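Local coordinates for chromosome-partitioning protein Spo0J (Thermus thermophilus HB27, PDB 1VZ0) that binds the centromere-like parS site, stimulates the ATPase activity of Soj, and is probably involved in chromosome partitioning, at residues C[102-113]-C[126-135]. Sequence-based numbering, arbitrary orientation.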
# COMPACT_ATOMS: atom_id res chain seq x y z
N ARG C 102 15.91 2.42 -19.01
CA ARG C 102 14.74 3.28 -19.07
C ARG C 102 13.42 2.49 -19.19
O ARG C 102 12.44 2.82 -18.51
CB ARG C 102 14.93 4.24 -20.24
CG ARG C 102 13.79 5.18 -20.50
CD ARG C 102 14.13 6.08 -21.68
NE ARG C 102 12.94 6.58 -22.35
CZ ARG C 102 12.01 7.32 -21.75
NH1 ARG C 102 12.15 7.63 -20.46
NH2 ARG C 102 10.94 7.73 -22.42
N GLU C 103 13.40 1.46 -20.03
CA GLU C 103 12.19 0.65 -20.20
C GLU C 103 11.91 -0.15 -18.93
O GLU C 103 10.76 -0.34 -18.54
CB GLU C 103 12.33 -0.33 -21.37
CG GLU C 103 12.73 0.28 -22.72
CD GLU C 103 12.84 -0.77 -23.82
OE1 GLU C 103 11.81 -1.09 -24.43
OE2 GLU C 103 13.97 -1.28 -24.05
N ALA C 104 12.98 -0.65 -18.31
CA ALA C 104 12.85 -1.45 -17.10
C ALA C 104 12.23 -0.61 -16.00
O ALA C 104 11.39 -1.10 -15.23
CB ALA C 104 14.20 -1.97 -16.67
N LEU C 105 12.64 0.64 -15.92
CA LEU C 105 12.11 1.55 -14.91
C LEU C 105 10.65 1.84 -15.22
O LEU C 105 9.80 1.81 -14.33
CB LEU C 105 12.88 2.87 -14.93
CG LEU C 105 13.14 3.55 -13.58
CD1 LEU C 105 13.42 5.03 -13.85
CD2 LEU C 105 11.94 3.40 -12.66
N GLU C 106 10.36 2.11 -16.48
CA GLU C 106 9.01 2.38 -16.91
C GLU C 106 8.11 1.19 -16.55
O GLU C 106 7.00 1.36 -16.06
CB GLU C 106 8.99 2.66 -18.42
CG GLU C 106 7.60 2.81 -19.03
CD GLU C 106 7.63 3.27 -20.50
OE1 GLU C 106 6.57 3.21 -21.16
OE2 GLU C 106 8.71 3.68 -20.97
N LEU C 107 8.61 -0.03 -16.78
CA LEU C 107 7.83 -1.21 -16.46
C LEU C 107 7.62 -1.31 -14.95
O LEU C 107 6.54 -1.66 -14.49
CB LEU C 107 8.51 -2.48 -16.97
CG LEU C 107 8.38 -2.77 -18.47
CD1 LEU C 107 9.20 -4.01 -18.81
CD2 LEU C 107 6.92 -2.97 -18.85
N ALA C 108 8.65 -1.00 -14.18
CA ALA C 108 8.53 -1.07 -12.72
C ALA C 108 7.46 -0.09 -12.23
O ALA C 108 6.65 -0.43 -11.37
CB ALA C 108 9.86 -0.77 -12.06
N LEU C 109 7.47 1.11 -12.78
CA LEU C 109 6.49 2.11 -12.39
C LEU C 109 5.09 1.66 -12.80
O LEU C 109 4.15 1.76 -12.02
CB LEU C 109 6.82 3.46 -13.03
CG LEU C 109 8.08 4.12 -12.48
CD1 LEU C 109 8.50 5.27 -13.39
CD2 LEU C 109 7.84 4.61 -11.05
N VAL C 110 4.95 1.15 -14.02
CA VAL C 110 3.65 0.71 -14.52
C VAL C 110 3.06 -0.47 -13.74
O VAL C 110 1.86 -0.46 -13.42
CB VAL C 110 3.73 0.36 -16.04
CG1 VAL C 110 2.44 -0.32 -16.50
CG2 VAL C 110 3.94 1.64 -16.85
N GLU C 111 3.86 -1.48 -13.41
CA GLU C 111 3.31 -2.62 -12.69
C GLU C 111 2.89 -2.18 -11.29
O GLU C 111 1.94 -2.69 -10.70
CB GLU C 111 4.32 -3.78 -12.58
CG GLU C 111 5.48 -3.56 -11.64
CD GLU C 111 6.17 -4.86 -11.23
OE1 GLU C 111 7.35 -4.79 -10.83
OE2 GLU C 111 5.55 -5.94 -11.29
N ASN C 112 3.61 -1.20 -10.76
CA ASN C 112 3.31 -0.68 -9.45
C ASN C 112 1.96 0.06 -9.50
O ASN C 112 1.12 -0.09 -8.61
CB ASN C 112 4.42 0.26 -9.03
CG ASN C 112 4.58 0.34 -7.55
OD1 ASN C 112 3.80 0.99 -6.86
ND2 ASN C 112 5.60 -0.34 -7.04
N LEU C 113 1.76 0.85 -10.55
CA LEU C 113 0.52 1.61 -10.71
C LEU C 113 -0.72 0.74 -10.95
O LEU C 113 -1.83 1.24 -10.91
CB LEU C 113 0.68 2.61 -11.86
CG LEU C 113 1.57 3.81 -11.55
CD1 LEU C 113 2.04 4.49 -12.83
CD2 LEU C 113 0.80 4.79 -10.67
N GLY C 126 3.71 8.23 -9.27
CA GLY C 126 4.04 7.34 -10.36
C GLY C 126 3.88 8.03 -11.70
O GLY C 126 4.78 8.00 -12.54
N TYR C 127 2.74 8.68 -11.90
CA TYR C 127 2.49 9.38 -13.15
C TYR C 127 3.56 10.44 -13.37
O TYR C 127 4.11 10.56 -14.46
CB TYR C 127 1.12 10.07 -13.13
CG TYR C 127 -0.05 9.12 -13.05
CD1 TYR C 127 -1.33 9.59 -12.74
CD2 TYR C 127 0.11 7.75 -13.26
CE1 TYR C 127 -2.41 8.74 -12.65
CE2 TYR C 127 -0.97 6.87 -13.18
CZ TYR C 127 -2.23 7.37 -12.86
OH TYR C 127 -3.29 6.51 -12.72
N GLN C 128 3.88 11.18 -12.32
CA GLN C 128 4.90 12.22 -12.42
C GLN C 128 6.26 11.65 -12.82
O GLN C 128 7.00 12.27 -13.59
CB GLN C 128 5.04 12.98 -11.11
CG GLN C 128 6.01 14.13 -11.22
CD GLN C 128 6.26 14.82 -9.90
OE1 GLN C 128 6.76 14.21 -8.96
NE2 GLN C 128 5.90 16.10 -9.83
N ALA C 129 6.60 10.48 -12.30
CA ALA C 129 7.87 9.85 -12.63
C ALA C 129 7.88 9.47 -14.11
O ALA C 129 8.90 9.62 -14.79
CB ALA C 129 8.09 8.61 -11.76
N LEU C 130 6.75 8.98 -14.62
CA LEU C 130 6.67 8.59 -16.02
C LEU C 130 6.83 9.82 -16.92
O LEU C 130 7.45 9.74 -17.98
CB LEU C 130 5.34 7.88 -16.30
CG LEU C 130 5.25 6.45 -15.75
CD1 LEU C 130 3.83 5.90 -15.90
CD2 LEU C 130 6.25 5.58 -16.50
N LEU C 131 6.27 10.95 -16.49
CA LEU C 131 6.38 12.19 -17.24
C LEU C 131 7.83 12.65 -17.29
O LEU C 131 8.32 13.09 -18.33
CB LEU C 131 5.54 13.30 -16.59
CG LEU C 131 4.02 13.21 -16.59
CD1 LEU C 131 3.46 14.46 -15.92
CD2 LEU C 131 3.51 13.09 -18.01
N GLU C 132 8.51 12.55 -16.15
CA GLU C 132 9.90 12.96 -16.05
C GLU C 132 10.79 12.12 -16.95
O GLU C 132 11.90 12.51 -17.30
CB GLU C 132 10.39 12.87 -14.61
CG GLU C 132 9.83 13.95 -13.71
CD GLU C 132 10.12 13.71 -12.25
OE1 GLU C 132 9.82 14.60 -11.43
OE2 GLU C 132 10.64 12.63 -11.91
N MET C 133 10.29 10.95 -17.32
CA MET C 133 11.04 10.06 -18.19
C MET C 133 10.75 10.37 -19.66
O MET C 133 11.27 9.72 -20.55
CB MET C 133 10.70 8.61 -17.86
CG MET C 133 11.42 8.12 -16.62
SD MET C 133 10.97 6.46 -16.19
CE MET C 133 11.26 5.60 -17.77
N GLY C 134 9.92 11.38 -19.90
CA GLY C 134 9.62 11.75 -21.27
C GLY C 134 8.24 11.40 -21.79
O GLY C 134 7.87 11.85 -22.88
N LEU C 135 7.46 10.62 -21.05
CA LEU C 135 6.13 10.27 -21.51
C LEU C 135 5.13 11.40 -21.38
O LEU C 135 5.35 12.37 -20.65
CB LEU C 135 5.58 9.06 -20.76
CG LEU C 135 6.10 7.68 -21.16
CD1 LEU C 135 7.54 7.53 -20.72
CD2 LEU C 135 5.23 6.61 -20.53
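R102 stretches its extended chain past M133, whose side chain runs the opposite way, and CG of R102 lies 3.7 Å from CE of M133. The guanidinium ends beside the M133 carbonyl, too close in the model to define a bond. One turn on, L105 CD1 meets M133 SD at 3.7 Å, and the thioether bends at its last torsion (chi3 53°), which turns CE toward CB of E106. E106 crosses L130 at about a right angle; its extended chain carries the carboxylate to L135, with OE1 3.7 Å from L135 CD2, while OE1 also forms a salt bridge to R143. L109 CD1 touches A129 CB at 3.7 Å and L130 CD2 at 3.9 Å. L130 is a knob among E106, L109, V110 and L113, and L113 CD1 meets its CD1 tip to tip at 3.8 Å. L113 CD2 also packs on Y127 CE2 at 3.7 Å. Replacing M133 with alanine removes SD and CE, which is likely to open a gap between L105, L109 and E106. Helix 101-114 of the ParB N-terminal domain thus packs nearly antiparallel (160°) on helix 120-132 of the ParB HTH domain through a leucine and methionine seam, with charged groups at its R102 and E106 end.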